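PDB 3IP1: scyllo-inosose 3-dehydrogenase from Thermotoga maritima, which catalyses the NAD(+)-dependent oxidation of scyllo-inosose to 3-dehydro-scyllo-inosose, probably as one step of myo-inositol breakdown. Local coordinates for residues A[255-260]-A[364-369]; A[198-203]-A[230-235]; A[288-291]-A[295-298]. One frame throughout, in Å; residues are numbered along the deposited sequence.

The three contacts show how chemistry follows place in a fold. Interaction 2 is the core contact: two helices meet where a buried isoleucine methyl packs on side chain and backbone, close to where two subunits join. Interaction 1 is mostly at the surface, an acid and a lysine chain touching on the solvent side, and partly buried only beneath, where leucine meets isoleucine. Helix 224-235 supplies one side of interaction 2 and also supports L257 and I366 of interaction 1; the two contacts touch, D260 forming a salt bridge with K234. Interaction 3 touches neither. It sits at the end of strand 285-288, where hydrogen bonds within one segment present their oxygens to a valine of the following helix.

Interaction 1: residues A[255-260]-A[364-369]; sequences KELGAD and TKIISK
The carboxylate of E256 is the flat group here, and the aliphatic chain of K365 lies over one of its faces. CD of K365 stands 3.4 Å from OE2 of E256, almost straight above that oxygen with respect to the carboxylate plane, and CE follows at 3.8 Å from the same OE2. The meeting is therefore of methylenes with an oxygen rather than of charge with charge. The K365 chain runs extended to CE and then bends (chi4 90°), leaving NZ 5.3 Å from OE2 of E256. Opposite charges at that separation probably attract, but they form no salt bridge.

Deeper in, L257 and I366 cross at about a right angle, with CD1 of L257 3.6 Å from CG2 of I366. The I366 branch faces the leucine because CG1 occupies the position between the backbone N and the carbonyl carbon (chi1 79°), which leaves CG2 beside the N. Just beyond L257, a Schellman motif at G258 ends helix 248-257.

L257 and I366 both also rest on L227 of helix 224-235, and I366 reaches P224. The contact thus sets the end of helix 248-257 in the nucleotide-binding domain beside the loop that follows helix 349-358 and leads into strand 369-371.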
loop_
_atom_site.group_PDB
_atom_site.type_symbol
_atom_site.label_atom_id
_atom_site.label_comp_id
_atom_site.label_asym_id
_atom_site.label_seq_id
_atom_site.Cartn_x
_atom_site.Cartn_y
_atom_site.Cartn_z
ATOM N N LYS A 255 9.717 29.943 -4.496
ATOM C CA LYS A 255 11.063 29.784 -5.061
ATOM C C LYS A 255 12.121 29.604 -3.976
ATOM O O LYS A 255 13.044 28.826 -4.130
ATOM C CB LYS A 255 11.444 30.961 -5.953
ATOM C CG LYS A 255 10.773 30.961 -7.317
ATOM C CD LYS A 255 11.598 31.809 -8.308
ATOM C CE LYS A 255 11.219 33.294 -8.253
ATOM N NZ LYS A 255 12.411 34.175 -8.453
ATOM N N GLU A 256 11.956 30.306 -2.868
ATOM C CA GLU A 256 12.890 30.236 -1.782
ATOM C C GLU A 256 12.818 28.895 -1.074
ATOM O O GLU A 256 13.790 28.443 -0.467
ATOM C CB GLU A 256 12.557 31.335 -0.784
ATOM C CG GLU A 256 13.735 32.132 -0.317
ATOM C CD GLU A 256 13.356 33.105 0.787
ATOM O OE1 GLU A 256 12.241 33.671 0.738
ATOM O OE2 GLU A 256 14.174 33.291 1.709
ATOM N N LEU A 257 11.639 28.285 -1.113
ATOM C CA LEU A 257 11.429 27.011 -0.438
ATOM C C LEU A 257 11.794 25.819 -1.340
ATOM O O LEU A 257 11.747 24.684 -0.902
ATOM C CB LEU A 257 9.986 26.928 0.086
ATOM C CG LEU A 257 9.730 27.915 1.238
ATOM C CD1 LEU A 257 8.231 28.080 1.584
ATOM C CD2 LEU A 257 10.551 27.540 2.469
ATOM N N GLY A 258 12.141 26.084 -2.605
ATOM C CA GLY A 258 12.617 25.028 -3.489
ATOM C C GLY A 258 11.771 24.730 -4.713
ATOM O O GLY A 258 12.113 23.826 -5.473
ATOM N N ALA A 259 10.689 25.478 -4.928
ATOM C CA ALA A 259 9.918 25.342 -6.174
ATOM C C ALA A 259 10.803 25.602 -7.390
ATOM O O ALA A 259 11.584 26.548 -7.404
ATOM C CB ALA A 259 8.729 26.271 -6.195
ATOM N N ASP A 260 10.664 24.764 -8.404
ATOM C CA ASP A 260 11.446 24.908 -9.613
ATOM C C ASP A 260 10.796 25.888 -10.571
ATOM O O ASP A 260 11.490 26.553 -11.340
ATOM C CB ASP A 260 11.603 23.551 -10.295
ATOM C CG ASP A 260 12.281 22.538 -9.400
ATOM O OD1 ASP A 260 13.508 22.647 -9.228
ATOM O OD2 ASP A 260 11.583 21.654 -8.853
ATOM N N THR A 364 10.695 28.965 8.596
ATOM C CA THR A 364 10.637 30.316 9.189
ATOM C C THR A 364 10.737 31.408 8.126
ATOM O O THR A 364 10.345 32.550 8.375
ATOM C CB THR A 364 11.703 30.563 10.309
ATOM O OG1 THR A 364 13.027 30.576 9.748
ATOM C CG2 THR A 364 11.606 29.501 11.398
ATOM N N LYS A 365 11.192 31.034 6.928
ATOM C CA LYS A 365 11.254 31.955 5.800
ATOM C C LYS A 365 9.898 32.584 5.475
ATOM O O LYS A 365 9.840 33.638 4.850
ATOM C CB LYS A 365 11.801 31.260 4.545
ATOM C CG LYS A 365 13.216 30.687 4.682
ATOM C CD LYS A 365 13.732 30.270 3.314
ATOM C CE LYS A 365 15.229 30.007 3.330
ATOM N NZ LYS A 365 15.536 28.585 3.659
ATOM N N ILE A 366 8.810 31.938 5.882
ATOM C CA ILE A 366 7.483 32.430 5.533
ATOM C C ILE A 366 6.905 33.440 6.530
ATOM O O ILE A 366 5.873 34.064 6.253
ATOM C CB ILE A 366 6.466 31.281 5.269
ATOM C CG1 ILE A 366 5.947 30.688 6.587
ATOM C CG2 ILE A 366 7.076 30.234 4.293
ATOM C CD1 ILE A 366 4.645 29.901 6.435
ATOM N N ILE A 367 7.557 33.602 7.675
ATOM C CA ILE A 367 7.090 34.558 8.667
ATOM C C ILE A 367 7.363 35.972 8.156
ATOM O O ILE A 367 8.509 36.359 7.982
ATOM C CB ILE A 367 7.707 34.305 10.071
ATOM C CG1 ILE A 367 7.300 32.911 10.583
ATOM C CG2 ILE A 367 7.271 35.396 11.071
ATOM C CD1 ILE A 367 8.080 32.425 11.800
ATOM N N SER A 368 6.297 36.721 7.894
ATOM C CA SER A 368 6.420 38.090 7.401
ATOM C C SER A 368 6.753 39.065 8.524
ATOM O O SER A 368 7.491 40.021 8.307
ATOM C CB SER A 368 5.150 38.533 6.680
ATOM O OG SER A 368 4.741 37.523 5.771
ATOM N N LYS A 369 6.237 38.799 9.720
ATOM C CA LYS A 369 6.364 39.729 10.832
ATOM C C LYS A 369 6.069 39.032 12.167
ATOM O O LYS A 369 5.183 38.175 12.247
ATOM C CB LYS A 369 5.374 40.878 10.613
ATOM C CG LYS A 369 5.406 41.972 11.636
ATOM C CD LYS A 369 4.256 42.921 11.371
ATOM C CE LYS A 369 4.761 44.276 10.923
ATOM N NZ LYS A 369 4.736 45.193 12.097
#

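Interaction 2: residues A[198-203]-A[230-235]; sequences SVAYNA and VAILKH
I232 projects its CD1 methyl into the shoulder between A200 and Y201, where it meets backbone as much as side chain. That methyl lies 3.5 Å from N of Y201, 3.8 Å from CB of Y201 and 3.9 Å from CB of A200. Its reach comes from an extended chain: CG1 is anti to the carbonyl carbon (chi1 -71°) and CD1 continues outward. The other branch, CG2, comes within 4.2 Å of CD2 of Y201.

CG of Y201 lies anti to the backbone N (chi1 -167°), which carries the ring past the isoleucine; the two side chains cross at about a right angle, and the methyl approaches the ring obliquely. The phenol OH is hydrogen-bonded to O of P213 of the second subunit, whose R212 packs on the side chain.

On helix 224-235, ND1 and N of H235 reach O of A231 from opposite faces, ND1 at 3.2 Å.

The start of helix 224-235 carries the end of what is probably the GxGxxG turn of the Rossmann fold. A200 packs on I225, which probably binds NAD(+), and helix 194-207 carries the metal ligand E195 in its first turn, consistent with the interdomain region of zinc alcohol dehydrogenases.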
loop_
_atom_site.group_PDB
_atom_site.type_symbol
_atom_site.label_atom_id
_atom_site.label_comp_id
_atom_site.label_asym_id
_atom_site.label_seq_id
_atom_site.Cartn_x
_atom_site.Cartn_y
_atom_site.Cartn_z
ATOM N N SER A 198 2.452 20.338 9.195
ATOM C CA SER A 198 1.921 18.979 9.358
ATOM C C SER A 198 0.592 18.782 8.657
ATOM O O SER A 198 0.271 17.665 8.247
ATOM C CB SER A 198 1.781 18.635 10.854
ATOM O OG SER A 198 3.064 18.594 11.472
ATOM N N VAL A 199 -0.192 19.854 8.535
ATOM C CA VAL A 199 -1.394 19.818 7.705
ATOM C C VAL A 199 -1.006 19.483 6.251
ATOM O O VAL A 199 -1.598 18.587 5.644
ATOM C CB VAL A 199 -2.179 21.164 7.761
ATOM C CG1 VAL A 199 -3.243 21.228 6.658
ATOM C CG2 VAL A 199 -2.824 21.378 9.158
ATOM N N ALA A 200 -0.039 20.219 5.703
ATOM C CA ALA A 200 0.498 19.965 4.368
ATOM C C ALA A 200 1.084 18.555 4.280
ATOM O O ALA A 200 0.841 17.820 3.322
ATOM C CB ALA A 200 1.580 20.996 4.024
ATOM N N TYR A 201 1.852 18.182 5.296
ATOM C CA TYR A 201 2.492 16.869 5.307
ATOM C C TYR A 201 1.451 15.750 5.260
ATOM O O TYR A 201 1.583 14.836 4.463
ATOM C CB TYR A 201 3.400 16.728 6.533
ATOM C CG TYR A 201 4.350 15.546 6.512
ATOM C CD1 TYR A 201 3.885 14.244 6.730
ATOM C CD2 TYR A 201 5.733 15.734 6.325
ATOM C CE1 TYR A 201 4.768 13.144 6.734
ATOM C CE2 TYR A 201 6.617 14.662 6.343
ATOM C CZ TYR A 201 6.125 13.361 6.541
ATOM O OH TYR A 201 6.985 12.284 6.552
ATOM N N ASN A 202 0.430 15.842 6.111
ATOM C CA ASN A 202 -0.667 14.868 6.126
ATOM C C ASN A 202 -1.348 14.808 4.755
ATOM O O ASN A 202 -1.690 13.738 4.257
ATOM C CB ASN A 202 -1.691 15.240 7.206
ATOM C CG ASN A 202 -2.827 14.215 7.338
ATOM O OD1 ASN A 202 -2.608 13.070 7.732
ATOM N ND2 ASN A 202 -4.057 14.645 7.044
ATOM N N ALA A 203 -1.512 15.969 4.136
ATOM C CA ALA A 203 -2.182 16.042 2.865
ATOM C C ALA A 203 -1.381 15.391 1.747
ATOM O O ALA A 203 -1.947 14.650 0.959
ATOM C CB ALA A 203 -2.530 17.492 2.532
ATOM N N VAL A 230 5.423 22.733 -0.851
ATOM C CA VAL A 230 6.552 22.944 -1.768
ATOM C C VAL A 230 7.818 22.410 -1.145
ATOM O O VAL A 230 8.541 21.613 -1.769
ATOM C CB VAL A 230 6.758 24.440 -2.134
ATOM C CG1 VAL A 230 8.103 24.649 -2.842
ATOM C CG2 VAL A 230 5.636 24.907 -3.033
ATOM N N ALA A 231 8.069 22.857 0.082
ATOM C CA ALA A 231 9.221 22.436 0.867
ATOM C C ALA A 231 9.241 20.922 1.066
ATOM O O ALA A 231 10.267 20.276 0.830
ATOM C CB ALA A 231 9.225 23.162 2.224
ATOM N N ILE A 232 8.113 20.361 1.504
ATOM C CA ILE A 232 8.058 18.934 1.826
ATOM C C ILE A 232 8.344 18.075 0.595
ATOM O O ILE A 232 9.123 17.114 0.656
ATOM C CB ILE A 232 6.693 18.523 2.423
ATOM C CG1 ILE A 232 6.540 19.082 3.858
ATOM C CG2 ILE A 232 6.567 17.009 2.433
ATOM C CD1 ILE A 232 5.032 19.271 4.284
ATOM N N LEU A 233 7.703 18.435 -0.512
ATOM C CA LEU A 233 7.766 17.652 -1.731
ATOM C C LEU A 233 9.099 17.800 -2.458
ATOM O O LEU A 233 9.547 16.854 -3.094
ATOM C CB LEU A 233 6.577 17.983 -2.629
ATOM C CG LEU A 233 5.274 17.410 -2.046
ATOM C CD1 LEU A 233 4.010 17.958 -2.770
ATOM C CD2 LEU A 233 5.319 15.860 -2.060
ATOM N N LYS A 234 9.747 18.968 -2.341
ATOM C CA LYS A 234 11.130 19.077 -2.793
ATOM C C LYS A 234 12.045 18.183 -1.951
ATOM O O LYS A 234 12.789 17.388 -2.506
ATOM C CB LYS A 234 11.642 20.521 -2.820
ATOM C CG LYS A 234 12.839 20.734 -3.742
ATOM C CD LYS A 234 12.551 20.281 -5.180
ATOM C CE LYS A 234 13.801 20.356 -6.076
ATOM N NZ LYS A 234 13.491 19.985 -7.497
ATOM N N HIS A 235 11.957 18.284 -0.625
ATOM C CA HIS A 235 12.706 17.391 0.263
ATOM C C HIS A 235 12.401 15.912 0.006
ATOM O O HIS A 235 13.267 15.063 0.241
ATOM C CB HIS A 235 12.531 17.766 1.749
ATOM C CG HIS A 235 13.469 18.851 2.195
ATOM N ND1 HIS A 235 13.242 20.189 1.931
ATOM C CD2 HIS A 235 14.662 18.794 2.837
ATOM C CE1 HIS A 235 14.240 20.911 2.412
ATOM N NE2 HIS A 235 15.120 20.088 2.956
#

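Interaction 3: residues A[288-291]-A[295-298]; sequences EATG and LVWP
V296 meets E288 and T290 through a single methyl, CG2, in plain van der Waals contact with two oxygens. It lies 3.7 Å from OE2 of E288 and 3.9 Å from OG1 of T290, and no hydrogen bond spans the two segments.

The polar interactions run within 288-291. The E288 chain bends at chi2 (-49°), carrying its carboxylate back over the turn that follows. OE2 of E288 is gripped twice on its syn side, by T290 N at 2.9 Å and by T290 OG1 at a distance whose exact value is uncertain, the two donors arriving from opposite faces and each well out of the carboxylate plane. OE1 of E288 adds a weak bond from G291 N at 3.4 Å. With an alanine here in place of E288, T290 N and the T290 hydroxyl would probably lose this acceptor, and CG2 of V296 its oxygen neighbour, leaving the turn less firmly held.

T290 OG1 is also hydrogen-bonded to V292 N, tying the turn to helix 293-306. Strand 285-288 runs between strands 216-220 and 313-316 of the Rossmann sheet: the backbone of E288 pairs with A315, that of A289 with L220, and the T290 and V296 side chains both rest on L220.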
loop_
_atom_site.group_PDB
_atom_site.type_symbol
_atom_site.label_atom_id
_atom_site.label_comp_id
_atom_site.label_asym_id
_atom_site.label_seq_id
_atom_site.Cartn_x
_atom_site.Cartn_y
_atom_site.Cartn_z
ATOM N N GLU A 288 -4.616 20.710 -4.128
ATOM C CA GLU A 288 -5.598 21.761 -4.274
ATOM C C GLU A 288 -5.663 22.504 -2.946
ATOM O O GLU A 288 -6.346 22.064 -2.024
ATOM C CB GLU A 288 -6.972 21.165 -4.612
ATOM C CG GLU A 288 -7.933 22.143 -5.304
ATOM C CD GLU A 288 -8.036 23.495 -4.602
ATOM O OE1 GLU A 288 -8.851 23.658 -3.668
ATOM O OE2 GLU A 288 -7.281 24.399 -4.988
ATOM N N ALA A 289 -4.928 23.611 -2.860
ATOM C CA ALA A 289 -4.863 24.415 -1.646
ATOM C C ALA A 289 -5.348 25.850 -1.879
ATOM O O ALA A 289 -4.916 26.751 -1.173
ATOM C CB ALA A 289 -3.434 24.421 -1.096
ATOM N N THR A 290 -6.228 26.052 -2.868
ATOM C CA THR A 290 -6.758 27.389 -3.192
ATOM C C THR A 290 -8.046 27.713 -2.450
ATOM O O THR A 290 -8.307 28.861 -2.149
ATOM C CB THR A 290 -7.087 27.590 -4.700
ATOM O OG1 THR A 290 -8.186 26.748 -5.062
ATOM C CG2 THR A 290 -5.872 27.326 -5.621
ATOM N N GLY A 291 -8.876 26.713 -2.201
ATOM C CA GLY A 291 -10.195 26.980 -1.670
ATOM C C GLY A 291 -11.187 27.312 -2.777
ATOM O O GLY A 291 -12.369 27.470 -2.513
ATOM N N LEU A 295 -13.091 26.534 -9.401
ATOM C CA LEU A 295 -12.477 27.377 -10.454
ATOM C C LEU A 295 -11.241 26.742 -11.104
ATOM O O LEU A 295 -10.963 26.977 -12.283
ATOM C CB LEU A 295 -12.083 28.775 -9.937
ATOM C CG LEU A 295 -13.053 29.739 -9.221
ATOM C CD1 LEU A 295 -12.377 31.107 -9.010
ATOM C CD2 LEU A 295 -14.406 29.906 -9.942
ATOM N N VAL A 296 -10.476 25.971 -10.333
ATOM C CA VAL A 296 -9.235 25.395 -10.861
ATOM C C VAL A 296 -9.367 23.944 -11.341
ATOM O O VAL A 296 -8.457 23.433 -11.965
ATOM C CB VAL A 296 -8.045 25.514 -9.874
ATOM C CG1 VAL A 296 -7.597 26.970 -9.747
ATOM C CG2 VAL A 296 -8.395 24.898 -8.516
ATOM N N TRP A 297 -10.498 23.303 -11.059
ATOM C CA TRP A 297 -10.669 21.900 -11.405
ATOM C C TRP A 297 -10.564 21.617 -12.903
ATOM O O TRP A 297 -9.886 20.663 -13.290
ATOM C CB TRP A 297 -11.989 21.340 -10.869
ATOM C CG TRP A 297 -11.922 19.877 -10.659
ATOM C CD1 TRP A 297 -12.372 18.908 -11.501
ATOM C CD2 TRP A 297 -11.341 19.197 -9.531
ATOM N NE1 TRP A 297 -12.120 17.664 -10.969
ATOM C CE2 TRP A 297 -11.481 17.815 -9.763
ATOM C CE3 TRP A 297 -10.723 19.628 -8.351
ATOM C CZ2 TRP A 297 -11.032 16.847 -8.845
ATOM C CZ3 TRP A 297 -10.266 18.672 -7.438
ATOM C CH2 TRP A 297 -10.427 17.298 -7.693
ATOM N N PRO A 298 -11.248 22.423 -13.752
ATOM C CA PRO A 298 -11.160 22.169 -15.194
ATOM C C PRO A 298 -9.714 22.176 -15.699
ATOM O O PRO A 298 -9.335 21.339 -16.535
ATOM C CB PRO A 298 -11.962 23.334 -15.803
ATOM C CG PRO A 298 -12.924 23.716 -14.736
ATOM C CD PRO A 298 -12.210 23.506 -13.444
#